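Local coordinates for protein ACDH-11, isoform b (Caenorhabditis elegans, PDB 4Y9J) that belongs to the acyl-CoA dehydrogenase family of flavoproteins and binds flavin-adenine dinucleotide in a tetrameric assembly, at residues K182-K194 against Y220-T234. Numbering follows the deposited sequence.
With FAD (flavin-adenine dinucleotide), chain E.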
ATOM      1  N   LYS B 182      24.676  20.129 -12.648  1.00 50.25           N
ATOM      2  CA  LYS B 182      25.946  20.103 -11.891  1.00 47.89           C
ATOM      3  C   LYS B 182      25.681  20.314 -10.398  1.00 43.82           C
ATOM      4  O   LYS B 182      26.539  20.020  -9.578  1.00 46.62           O
ATOM      5  CB  LYS B 182      26.845  21.254 -12.288  1.00 49.61           C
ATOM      6  CG  LYS B 182      27.453  21.215 -13.682  1.00 58.68           C
ATOM      7  CD  LYS B 182      28.720  22.053 -13.722  1.00 61.31           C
ATOM      8  CE  LYS B 182      28.618  23.188 -14.730  1.00 66.14           C
ATOM      9  NZ  LYS B 182      29.770  23.212 -15.716  1.00 66.39           N
ATOM     10  N   ALA B 183      24.584  20.950 -10.056  1.00 39.90           N
ATOM     11  CA  ALA B 183      24.401  21.403  -8.683  1.00 36.97           C
ATOM     12  C   ALA B 183      24.378  20.270  -7.707  1.00 37.50           C
ATOM     13  O   ALA B 183      23.789  19.247  -7.961  1.00 36.81           O
ATOM     14  CB  ALA B 183      23.144  22.257  -8.520  1.00 37.47           C
ATOM     15  N   TRP B 184      24.894  20.513  -6.525  1.00 34.73           N
ATOM     16  CA  TRP B 184      24.842  19.564  -5.428  1.00 34.29           C
ATOM     17  C   TRP B 184      23.982  20.081  -4.266  1.00 34.70           C
ATOM     18  O   TRP B 184      23.715  21.302  -4.132  1.00 35.77           O
ATOM     19  CB  TRP B 184      26.238  19.302  -4.861  1.00 36.09           C
ATOM     20  CG  TRP B 184      27.116  18.342  -5.610  1.00 38.11           C
ATOM     21  CD1 TRP B 184      26.782  17.591  -6.730  1.00 38.76           C
ATOM     22  CD2 TRP B 184      28.460  17.966  -5.288  1.00 37.84           C
ATOM     23  NE1 TRP B 184      27.796  16.798  -7.078  1.00 38.90           N
ATOM     24  CE2 TRP B 184      28.861  17.016  -6.243  1.00 40.15           C
ATOM     25  CE3 TRP B 184      29.359  18.351  -4.316  1.00 38.59           C
ATOM     26  CZ2 TRP B 184      30.148  16.461  -6.266  1.00 41.47           C
ATOM     27  CZ3 TRP B 184      30.640  17.767  -4.333  1.00 42.48           C
ATOM     28  CH2 TRP B 184      31.004  16.847  -5.287  1.00 42.08           C
ATOM     29  N   THR B 185      23.636  19.152  -3.371  1.00 32.86           N
ATOM     30  CA  THR B 185      23.029  19.475  -2.102  1.00 33.61           C
ATOM     31  C   THR B 185      23.821  18.772  -0.999  1.00 32.44           C
ATOM     32  O   THR B 185      24.597  17.865  -1.282  1.00 31.28           O
ATOM     33  CB  THR B 185      21.552  19.047  -2.003  1.00 34.05           C
ATOM     34  OG1 THR B 185      21.400  17.630  -2.253  1.00 32.93           O
ATOM     35  CG2 THR B 185      20.712  19.882  -2.911  1.00 33.54           C
ATOM     36  N   SER B 186      23.652  19.245   0.238  1.00 31.30           N
ATOM     37  CA  SER B 186      24.328  18.680   1.386  1.00 32.15           C
ATOM     38  C   SER B 186      23.353  18.195   2.427  1.00 31.93           C
ATOM     39  O   SER B 186      22.272  18.765   2.581  1.00 33.13           O
ATOM     40  CB  SER B 186      25.263  19.681   2.036  1.00 34.04           C
ATOM     41  OG  SER B 186      26.004  19.158   3.155  1.00 35.16           O
ATOM     42  N   GLY B 187      23.808  17.225   3.212  1.00 32.16           N
ATOM     43  CA  GLY B 187      23.154  16.882   4.484  1.00 30.94           C
ATOM     44  C   GLY B 187      23.999  17.267   5.679  1.00 33.80           C
ATOM     45  O   GLY B 187      25.060  17.871   5.518  1.00 33.49           O
ATOM     46  N   GLN B 188      23.481  16.989   6.868  1.00 30.69           N
ATOM     47  CA  GLN B 188      24.051  17.440   8.135  1.00 33.99           C
ATOM     48  C   GLN B 188      23.707  16.274   9.071  1.00 32.68           C
ATOM     49  O   GLN B 188      22.534  16.063   9.375  1.00 31.22           O
ATOM     50  CB  GLN B 188      23.325  18.743   8.566  1.00 34.41           C
ATOM     51  CG  GLN B 188      23.572  19.276  10.026  1.00 37.35           C
ATOM     52  CD  GLN B 188      22.602  20.393  10.448  1.00 39.43           C
ATOM     53  OE1 GLN B 188      21.648  20.718   9.739  1.00 40.59           O
ATOM     54  NE2 GLN B 188      22.800  20.936  11.669  1.00 44.04           N
ATOM     55  N   TRP B 189      24.718  15.534   9.530  1.00 33.83           N
ATOM     56  CA  TRP B 189      24.472  14.293  10.331  1.00 35.16           C
ATOM     57  C   TRP B 189      25.039  14.411  11.758  1.00 33.41           C
ATOM     58  O   TRP B 189      26.146  13.981  12.066  1.00 34.78           O
ATOM     59  CB  TRP B 189      25.063  13.054   9.667  1.00 33.42           C
ATOM     60  CG  TRP B 189      24.642  12.787   8.242  1.00 32.25           C
ATOM     61  CD1 TRP B 189      23.589  13.306   7.559  1.00 31.72           C
ATOM     62  CD2 TRP B 189      25.304  11.908   7.334  1.00 32.28           C
ATOM     63  NE1 TRP B 189      23.562  12.810   6.266  1.00 30.78           N
ATOM     64  CE2 TRP B 189      24.609  11.969   6.099  1.00 31.72           C
ATOM     65  CE3 TRP B 189      26.426  11.095   7.435  1.00 34.20           C
ATOM     66  CZ2 TRP B 189      24.973  11.235   5.021  1.00 31.56           C
ATOM     67  CZ3 TRP B 189      26.808  10.381   6.355  1.00 35.63           C
ATOM     68  CH2 TRP B 189      26.086  10.459   5.153  1.00 32.57           C
ATOM     69  N   MET B 190      24.241  14.979  12.636  1.00 32.93           N
ATOM     70  CA  MET B 190      24.583  15.200  14.014  0.85 34.94           C
ATOM     71  C   MET B 190      23.947  14.267  15.021  1.00 33.40           C
ATOM     72  O   MET B 190      24.628  13.744  15.973  1.00 34.57           O
ATOM     73  CB  MET B 190      24.222  16.637  14.415  0.85 36.07           C
ATOM     74  CG  MET B 190      25.205  17.625  13.846  0.85 38.25           C
ATOM     75  SD  MET B 190      24.780  19.378  14.128  0.85 39.94           S
ATOM     76  CE  MET B 190      24.835  19.477  15.926  0.85 39.13           C
ATOM     77  N   THR B 191      22.653  14.088  14.845  1.00 32.41           N
ATOM     78  CA  THR B 191      21.801  13.419  15.796  1.00 31.99           C
ATOM     79  C   THR B 191      22.085  11.943  15.865  1.00 33.73           C
ATOM     80  O   THR B 191      22.152  11.262  14.830  1.00 32.41           O
ATOM     81  CB  THR B 191      20.350  13.693  15.555  1.00 30.96           C
ATOM     82  OG1 THR B 191      20.091  15.087  15.598  1.00 30.08           O
ATOM     83  CG2 THR B 191      19.481  12.942  16.573  1.00 31.32           C
ATOM     84  N   GLU B 192      22.267  11.447  17.089  1.00 33.35           N
ATOM     85  CA  GLU B 192      22.471  10.018  17.300  1.00 33.52           C
ATOM     86  C   GLU B 192      21.455   9.482  18.330  1.00 32.88           C
ATOM     87  O   GLU B 192      20.753  10.266  18.952  1.00 33.89           O
ATOM     88  CB  GLU B 192      23.904   9.746  17.685  1.00 34.99           C
ATOM     89  CG  GLU B 192      24.919  10.246  16.616  1.00 33.04           C
ATOM     90  CD  GLU B 192      26.264   9.613  16.660  1.00 37.79           C
ATOM     91  OE1 GLU B 192      26.506   8.645  17.442  1.00 36.81           O
ATOM     92  OE2 GLU B 192      27.171  10.135  15.929  1.00 38.84           O
ATOM     93  N   LYS B 193      21.449   8.175  18.596  1.00 31.84           N
ATOM     94  CA  LYS B 193      20.410   7.632  19.456  1.00 32.18           C
ATOM     95  C   LYS B 193      20.467   8.230  20.903  1.00 34.32           C
ATOM     96  O   LYS B 193      19.438   8.496  21.531  1.00 32.78           O
ATOM     97  CB  LYS B 193      20.451   6.118  19.503  1.00 34.21           C
ATOM     98  CG  LYS B 193      20.037   5.460  18.179  1.00 32.87           C
ATOM     99  CD  LYS B 193      20.162   3.935  18.231  1.00 33.78           C
ATOM    100  CE  LYS B 193      21.590   3.498  17.992  1.00 37.24           C
ATOM    101  NZ  LYS B 193      21.792   2.074  18.174  1.00 41.41           N
ATOM    102  N   LYS B 194      21.673   8.376  21.377  1.00 36.90           N
ATOM    103  CA  LYS B 194      21.906   8.895  22.746  1.00 41.16           C
ATOM    104  C   LYS B 194      21.641  10.377  22.905  1.00 39.52           C
ATOM    105  O   LYS B 194      21.468  10.872  24.016  1.00 40.58           O
ATOM    106  CB  LYS B 194      23.260   8.556  23.215  1.00 43.22           C
ATOM    107  CG  LYS B 194      23.307   7.207  23.879  1.00 52.64           C
ATOM    108  CD  LYS B 194      24.571   7.023  24.731  1.00 55.12           C
ATOM    109  CE  LYS B 194      24.539   8.040  25.842  1.00 63.50           C
ATOM    110  NZ  LYS B 194      25.715   7.937  26.768  1.00 68.16           N
ATOM    111  N   TYR B 220      26.558   5.386  14.126  1.00 32.70           N
ATOM    112  CA  TYR B 220      25.190   5.234  13.754  1.00 31.24           C
ATOM    113  C   TYR B 220      24.509   6.604  13.741  1.00 32.75           C
ATOM    114  O   TYR B 220      24.456   7.247  14.804  1.00 33.10           O
ATOM    115  CB  TYR B 220      24.468   4.293  14.717  1.00 32.43           C
ATOM    116  CG  TYR B 220      23.130   3.788  14.195  1.00 31.31           C
ATOM    117  CD1 TYR B 220      21.969   4.554  14.201  1.00 30.27           C
ATOM    118  CD2 TYR B 220      23.026   2.492  13.777  1.00 35.80           C
ATOM    119  CE1 TYR B 220      20.762   4.034  13.745  1.00 30.47           C
ATOM    120  CE2 TYR B 220      21.852   1.991  13.262  1.00 38.74           C
ATOM    121  CZ  TYR B 220      20.717   2.723  13.273  1.00 33.92           C
ATOM    122  OH  TYR B 220      19.580   2.151  12.739  1.00 34.84           O
ATOM    123  N   LYS B 221      24.059   7.086  12.589  1.00 29.14           N
ATOM    124  CA  LYS B 221      23.401   8.382  12.508  1.00 30.77           C
ATOM    125  C   LYS B 221      21.894   8.133  12.566  1.00 31.64           C
ATOM    126  O   LYS B 221      21.311   7.449  11.736  1.00 29.41           O
ATOM    127  CB  LYS B 221      23.836   9.100  11.257  1.00 31.83           C
ATOM    128  CG  LYS B 221      25.317   9.360  11.246  1.00 33.49           C
ATOM    129  CD  LYS B 221      25.758  10.281  12.421  1.00 33.38           C
ATOM    130  CE  LYS B 221      27.255  10.437  12.477  1.00 38.47           C
ATOM    131  NZ  LYS B 221      27.616  11.510  13.444  1.00 38.99           N
ATOM    132  N   TRP B 222      21.258   8.684  13.578  1.00 30.81           N
ATOM    133  CA  TRP B 222      19.885   8.318  13.941  1.00 30.62           C
ATOM    134  C   TRP B 222      18.835   9.036  13.142  1.00 28.17           C
ATOM    135  O   TRP B 222      17.749   8.486  12.997  1.00 27.07           O
ATOM    136  CB  TRP B 222      19.709   8.561  15.448  1.00 32.05           C
ATOM    137  CG  TRP B 222      18.411   8.286  16.097  1.00 30.27           C
ATOM    138  CD1 TRP B 222      17.801   9.127  17.011  1.00 31.08           C
ATOM    139  CD2 TRP B 222      17.666   7.071  16.112  1.00 30.75           C
ATOM    140  NE1 TRP B 222      16.648   8.558  17.485  1.00 34.26           N
ATOM    141  CE2 TRP B 222      16.553   7.276  16.979  1.00 32.82           C
ATOM    142  CE3 TRP B 222      17.832   5.808  15.515  1.00 32.15           C
ATOM    143  CZ2 TRP B 222      15.600   6.283  17.200  1.00 31.84           C
ATOM    144  CZ3 TRP B 222      16.870   4.826  15.723  1.00 31.71           C
ATOM    145  CH2 TRP B 222      15.760   5.075  16.550  1.00 32.04           C
ATOM    146  N   PHE B 223      19.109  10.271  12.712  1.00 27.25           N
ATOM    147  CA  PHE B 223      18.264  11.010  11.779  1.00 29.83           C
ATOM    148  C   PHE B 223      19.199  11.607  10.741  1.00 30.78           C
ATOM    149  O   PHE B 223      20.025  12.462  11.108  1.00 29.93           O
ATOM    150  CB  PHE B 223      17.486  12.211  12.369  1.00 27.57           C
ATOM    151  CG  PHE B 223      16.289  11.826  13.227  1.00 27.95           C
ATOM    152  CD1 PHE B 223      16.463  11.240  14.483  1.00 31.76           C
ATOM    153  CD2 PHE B 223      14.994  11.960  12.742  1.00 29.56           C
ATOM    154  CE1 PHE B 223      15.319  10.865  15.250  1.00 31.19           C
ATOM    155  CE2 PHE B 223      13.887  11.570  13.507  1.00 29.27           C
ATOM    156  CZ  PHE B 223      14.069  11.025  14.743  1.00 29.64           C
ATOM    157  N   SER B 224      19.014  11.205   9.478  1.00 28.61           N
ATOM    158  CA  SER B 224      19.802  11.797   8.350  1.00 28.74           C
ATOM    159  C   SER B 224      18.868  12.132   7.216  1.00 29.89           C
ATOM    160  O   SER B 224      18.484  11.248   6.436  1.00 28.48           O
ATOM    161  CB  SER B 224      20.831  10.761   7.881  1.00 30.49           C
ATOM    162  OG  SER B 224      21.765  10.527   8.867  1.00 32.64           O
ATOM    163  N   SER B 225      18.433  13.368   7.166  1.00 28.70           N
ATOM    164  CA  SER B 225      17.549  13.857   6.151  1.00 27.37           C
ATOM    165  C   SER B 225      18.245  14.165   4.819  1.00 28.99           C
ATOM    166  O   SER B 225      19.409  14.497   4.778  1.00 28.96           O
ATOM    167  CB  SER B 225      16.817  15.095   6.664  1.00 28.64           C
ATOM    168  OG  SER B 225      15.901  14.751   7.674  1.00 29.49           O
ATOM    169  N   ALA B 226      17.493  13.982   3.724  1.00 28.35           N
ATOM    170  CA  ALA B 226      17.960  14.233   2.352  1.00 29.55           C
ATOM    171  C   ALA B 226      19.149  13.376   2.046  1.00 30.88           C
ATOM    172  O   ALA B 226      20.207  13.856   1.596  1.00 30.44           O
ATOM    173  CB  ALA B 226      18.274  15.710   2.139  1.00 34.73           C
ATOM    174  N   VAL B 227      19.002  12.059   2.273  1.00 29.95           N
ATOM    175  CA  VAL B 227      20.057  11.104   1.888  1.00 31.62           C
ATOM    176  C   VAL B 227      20.252  10.905   0.363  1.00 32.63           C
ATOM    177  O   VAL B 227      21.144  10.199  -0.044  1.00 35.40           O
ATOM    178  CB  VAL B 227      19.870   9.709   2.584  1.00 32.64           C
ATOM    179  CG1 VAL B 227      20.315   9.748   4.009  1.00 34.66           C
ATOM    180  CG2 VAL B 227      18.484   9.213   2.498  1.00 33.99           C
ATOM    181  N   ASP B 228      19.427  11.556  -0.441  1.00 30.55           N
ATOM    182  CA  ASP B 228      19.671  11.743  -1.846  1.00 31.33           C
ATOM    183  C   ASP B 228      20.756  12.888  -2.117  1.00 32.74           C
ATOM    184  O   ASP B 228      21.069  13.142  -3.300  1.00 37.27           O
ATOM    185  CB  ASP B 228      18.401  12.156  -2.543  1.00 31.80           C
ATOM    186  CG  ASP B 228      17.842  13.431  -1.980  1.00 34.70           C
ATOM    187  OD1 ASP B 228      17.551  13.523  -0.751  1.00 32.23           O
ATOM    188  OD2 ASP B 228      17.656  14.386  -2.745  1.00 37.20           O
ATOM    189  N   ALA B 229      21.258  13.536  -1.070  1.00 30.83           N
ATOM    190  CA  ALA B 229      22.243  14.627  -1.236  1.00 34.53           C
ATOM    191  C   ALA B 229      23.611  14.095  -1.710  1.00 35.95           C
ATOM    192  O   ALA B 229      23.845  12.873  -1.727  1.00 37.86           O
ATOM    193  CB  ALA B 229      22.440  15.317   0.060  1.00 35.18           C
ATOM    194  N   ASP B 230      24.501  15.001  -2.108  1.00 33.55           N
ATOM    195  CA  ASP B 230      25.787  14.604  -2.638  1.00 33.61           C
ATOM    196  C   ASP B 230      26.883  14.530  -1.603  1.00 32.94           C
ATOM    197  O   ASP B 230      27.813  13.725  -1.741  1.00 34.90           O
ATOM    198  CB  ASP B 230      26.150  15.553  -3.775  1.00 35.69           C
ATOM    199  CG  ASP B 230      25.017  15.663  -4.765  1.00 35.94           C
ATOM    200  OD1 ASP B 230      24.955  14.740  -5.589  1.00 36.50           O
ATOM    201  OD2 ASP B 230      24.141  16.602  -4.638  1.00 33.50           O
ATOM    202  N   VAL B 231      26.818  15.406  -0.603  1.00 33.81           N
ATOM    203  CA  VAL B 231      27.797  15.469   0.482  1.00 35.51           C
ATOM    204  C   VAL B 231      27.069  15.666   1.801  1.00 35.83           C
ATOM    205  O   VAL B 231      25.880  15.975   1.850  1.00 35.68           O
ATOM    206  CB  VAL B 231      28.818  16.619   0.309  1.00 34.92           C
ATOM    207  CG1 VAL B 231      29.686  16.407  -0.909  1.00 37.30           C
ATOM    208  CG2 VAL B 231      28.112  17.963   0.279  1.00 34.47           C
ATOM    209  N   ALA B 232      27.821  15.518   2.881  1.00 35.69           N
ATOM    210  CA  ALA B 232      27.318  15.766   4.201  1.00 35.43           C
ATOM    211  C   ALA B 232      28.428  16.209   5.118  1.00 36.13           C
ATOM    212  O   ALA B 232      29.562  15.821   4.967  1.00 39.23           O
ATOM    213  CB  ALA B 232      26.643  14.517   4.754  1.00 36.50           C
ATOM    214  N   LEU B 233      28.047  17.026   6.069  1.00 36.64           N
ATOM    215  CA  LEU B 233      28.890  17.388   7.191  1.00 38.28           C
ATOM    216  C   LEU B 233      28.468  16.551   8.360  1.00 39.38           C
ATOM    217  O   LEU B 233      27.259  16.404   8.602  1.00 36.03           O
ATOM    218  CB  LEU B 233      28.720  18.857   7.480  1.00 39.78           C
ATOM    219  CG  LEU B 233      29.322  19.802   6.377  1.00 45.49           C
ATOM    220  CD1 LEU B 233      29.084  21.260   6.703  1.00 51.71           C
ATOM    221  CD2 LEU B 233      30.802  19.651   6.411  1.00 51.15           C
ATOM    222  N   THR B 234      29.445  16.055   9.122  1.00 37.09           N
ATOM    223  CA  THR B 234      29.134  15.297  10.319  1.00 36.83           C
ATOM    224  C   THR B 234      30.209  15.432  11.373  1.00 39.04           C
ATOM    225  O   THR B 234      31.263  15.994  11.105  1.00 41.99           O
ATOM    226  CB  THR B 234      28.917  13.788   9.948  1.00 36.66           C
ATOM    227  OG1 THR B 234      28.338  13.055  11.050  1.00 36.75           O
ATOM    228  CG2 THR B 234      30.155  13.171   9.479  1.00 37.78           C
TER
HETATM  229  PA  FAD E 701      15.972  15.134  23.033  1.00 38.88           P
HETATM  230  O1A FAD E 701      17.102  16.126  23.307  1.00 39.23           O
HETATM  231  O2A FAD E 701      16.142  13.696  23.553  1.00 40.35           O
HETATM  232  O5B FAD E 701      14.627  15.614  23.787  1.00 37.08           O
HETATM  233  C5B FAD E 701      14.106  16.908  23.507  1.00 38.76           C
HETATM  234  C4B FAD E 701      13.415  17.389  24.752  1.00 37.93           C
HETATM  235  O4B FAD E 701      14.440  17.417  25.769  1.00 37.39           O
HETATM  236  C3B FAD E 701      12.808  18.749  24.624  1.00 39.83           C
HETATM  237  O3B FAD E 701      11.791  19.003  25.665  1.00 40.33           O
HETATM  238  C2B FAD E 701      14.003  19.583  25.047  1.00 37.30           C
HETATM  239  O2B FAD E 701      13.613  20.905  25.454  1.00 40.24           O
HETATM  240  C1B FAD E 701      14.540  18.747  26.233  1.00 38.85           C
HETATM  241  N9A FAD E 701      15.920  19.126  26.593  1.00 38.93           N
HETATM  242  C8A FAD E 701      17.069  18.757  25.944  1.00 38.54           C
HETATM  243  N7A FAD E 701      18.142  19.360  26.534  1.00 40.88           N
HETATM  244  C5A FAD E 701      17.681  20.081  27.603  1.00 39.91           C
HETATM  245  C6A FAD E 701      18.280  20.930  28.635  1.00 40.60           C
HETATM  246  N6A FAD E 701      19.632  21.104  28.675  1.00 40.90           N
HETATM  247  N1A FAD E 701      17.436  21.498  29.531  1.00 40.00           N
HETATM  248  C2A FAD E 701      16.108  21.337  29.473  1.00 38.69           C
HETATM  249  N3A FAD E 701      15.492  20.575  28.569  1.00 37.67           N
HETATM  250  C4A FAD E 701      16.225  19.934  27.629  1.00 40.07           C
HETATM  251  N1  FAD E 701      19.219  15.574  12.951  1.00 33.66           N
HETATM  252  C2  FAD E 701      20.316  15.544  12.135  1.00 34.86           C
HETATM  253  O2  FAD E 701      21.442  15.679  12.682  1.00 37.73           O
HETATM  254  N3  FAD E 701      20.264  15.501  10.847  1.00 34.99           N
HETATM  255  C4  FAD E 701      19.171  15.398  10.128  1.00 34.00           C
HETATM  256  O4  FAD E 701      19.195  15.333   8.919  1.00 34.37           O
HETATM  257  C4X FAD E 701      17.901  15.398  10.939  1.00 33.32           C
HETATM  258  N5  FAD E 701      16.699  15.156  10.250  1.00 34.72           N
HETATM  259  C5X FAD E 701      15.578  15.153  11.126  1.00 31.57           C
HETATM  260  C6  FAD E 701      14.329  14.979  10.458  1.00 31.71           C
HETATM  261  C7  FAD E 701      13.135  14.993  11.256  1.00 30.75           C
HETATM  262  C7M FAD E 701      11.859  14.849  10.492  1.00 31.92           C
HETATM  263  C8  FAD E 701      13.260  15.097  12.695  1.00 30.23           C
HETATM  264  C8M FAD E 701      11.989  15.080  13.560  1.00 31.50           C
HETATM  265  C9  FAD E 701      14.473  15.263  13.354  1.00 29.82           C
HETATM  266  C9A FAD E 701      15.678  15.266  12.578  1.00 31.54           C
HETATM  267  N10 FAD E 701      16.884  15.385  13.212  1.00 32.04           N
HETATM  268  C10 FAD E 701      18.029  15.417  12.377  1.00 33.18           C
HETATM  269  C1' FAD E 701      16.998  15.395  14.626  1.00 35.98           C
HETATM  270  C2' FAD E 701      16.687  16.669  15.421  1.00 36.40           C
HETATM  271  O2' FAD E 701      17.725  17.626  15.341  1.00 39.22           O
HETATM  272  C3' FAD E 701      16.461  16.274  16.878  1.00 37.98           C
HETATM  273  O3' FAD E 701      15.287  15.501  16.863  1.00 34.24           O
HETATM  274  C4' FAD E 701      16.339  17.496  17.769  1.00 38.92           C
HETATM  275  O4' FAD E 701      17.544  18.264  17.780  1.00 38.77           O
HETATM  276  C5' FAD E 701      15.931  17.096  19.192  1.00 37.61           C
HETATM  277  O5' FAD E 701      16.945  16.170  19.762  1.00 39.05           O
HETATM  278  P   FAD E 701      16.413  14.671  20.242  1.00 37.72           P
HETATM  279  O1P FAD E 701      15.570  14.129  19.158  1.00 32.77           O
HETATM  280  O2P FAD E 701      17.618  13.920  20.751  1.00 38.65           O
HETATM  281  O3P FAD E 701      15.472  15.058  21.524  1.00 37.93           O
HETATM  282  O   HOH W   1      18.824  16.657  -1.352  1.00 33.57           O
HETATM  283  O   HOH W   2      21.045  15.484   6.861  1.00 30.08           O
HETATM  284  O   HOH W   3      22.033  13.529   3.984  1.00 34.04           O
HETATM  285  O   HOH W   4      22.626  12.209  12.048  1.00 33.23           O
HETATM  286  O   HOH W   5      27.015   6.056  16.884  1.00 33.19           O
HETATM  287  O   HOH W   6      22.940   6.481  17.063  1.00 31.60           O
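The W189 indole is held between A232 and S224: the A232 methyl lies 3.5 Å from W189 CE2 over one face, while S224 brings CB and OG over the five-membered ring on the opposite face. At the ring edge, in plane, NE1 donates to a water that bridges to S225 O. W184 has D230 over one face, the carboxylate tilted 17° from the ring plane and D230 CB 3.5 Å from W184 CG; D230 OD2 turns its anti lone pair to the backbone, accepting from T185 N at 2.9 Å. K193 serves two rings, its CG lying over one face of W222, 3.5 Å from W222 CE3. A bend at chi3 (-81°) then carries CE and NZ over the face of Y220 in a cation-pi contact, and NZ also hydrogen-bonds to F17 O and T14 O of the second subunit.

Strands 186-189 and 231-234 run parallel in the beta domain in the middle of the acyl-CoA dehydrogenase fold, joined by bonds such as G187 N to V231 O. Where W189 meets T234, W189 O accepts T234 OG1 in the carbonyl plane at 2.6 Å and K221 NZ from above that plane. The same ammonium forms a salt bridge with E192 OE2 (2.9 Å), an oxygen shared with T205.

Both segments grip the flavin. Q188 O accepts from N3, M190 N and T191 N converge on O2, and T191 OG1 donates to N1; S225 supplies its backbone N to O4 and its hydroxyl to N5, 2.7 Å from OG. F223 packs against the isoalloxazine, its CD2 3.4 Å from FAD C9A.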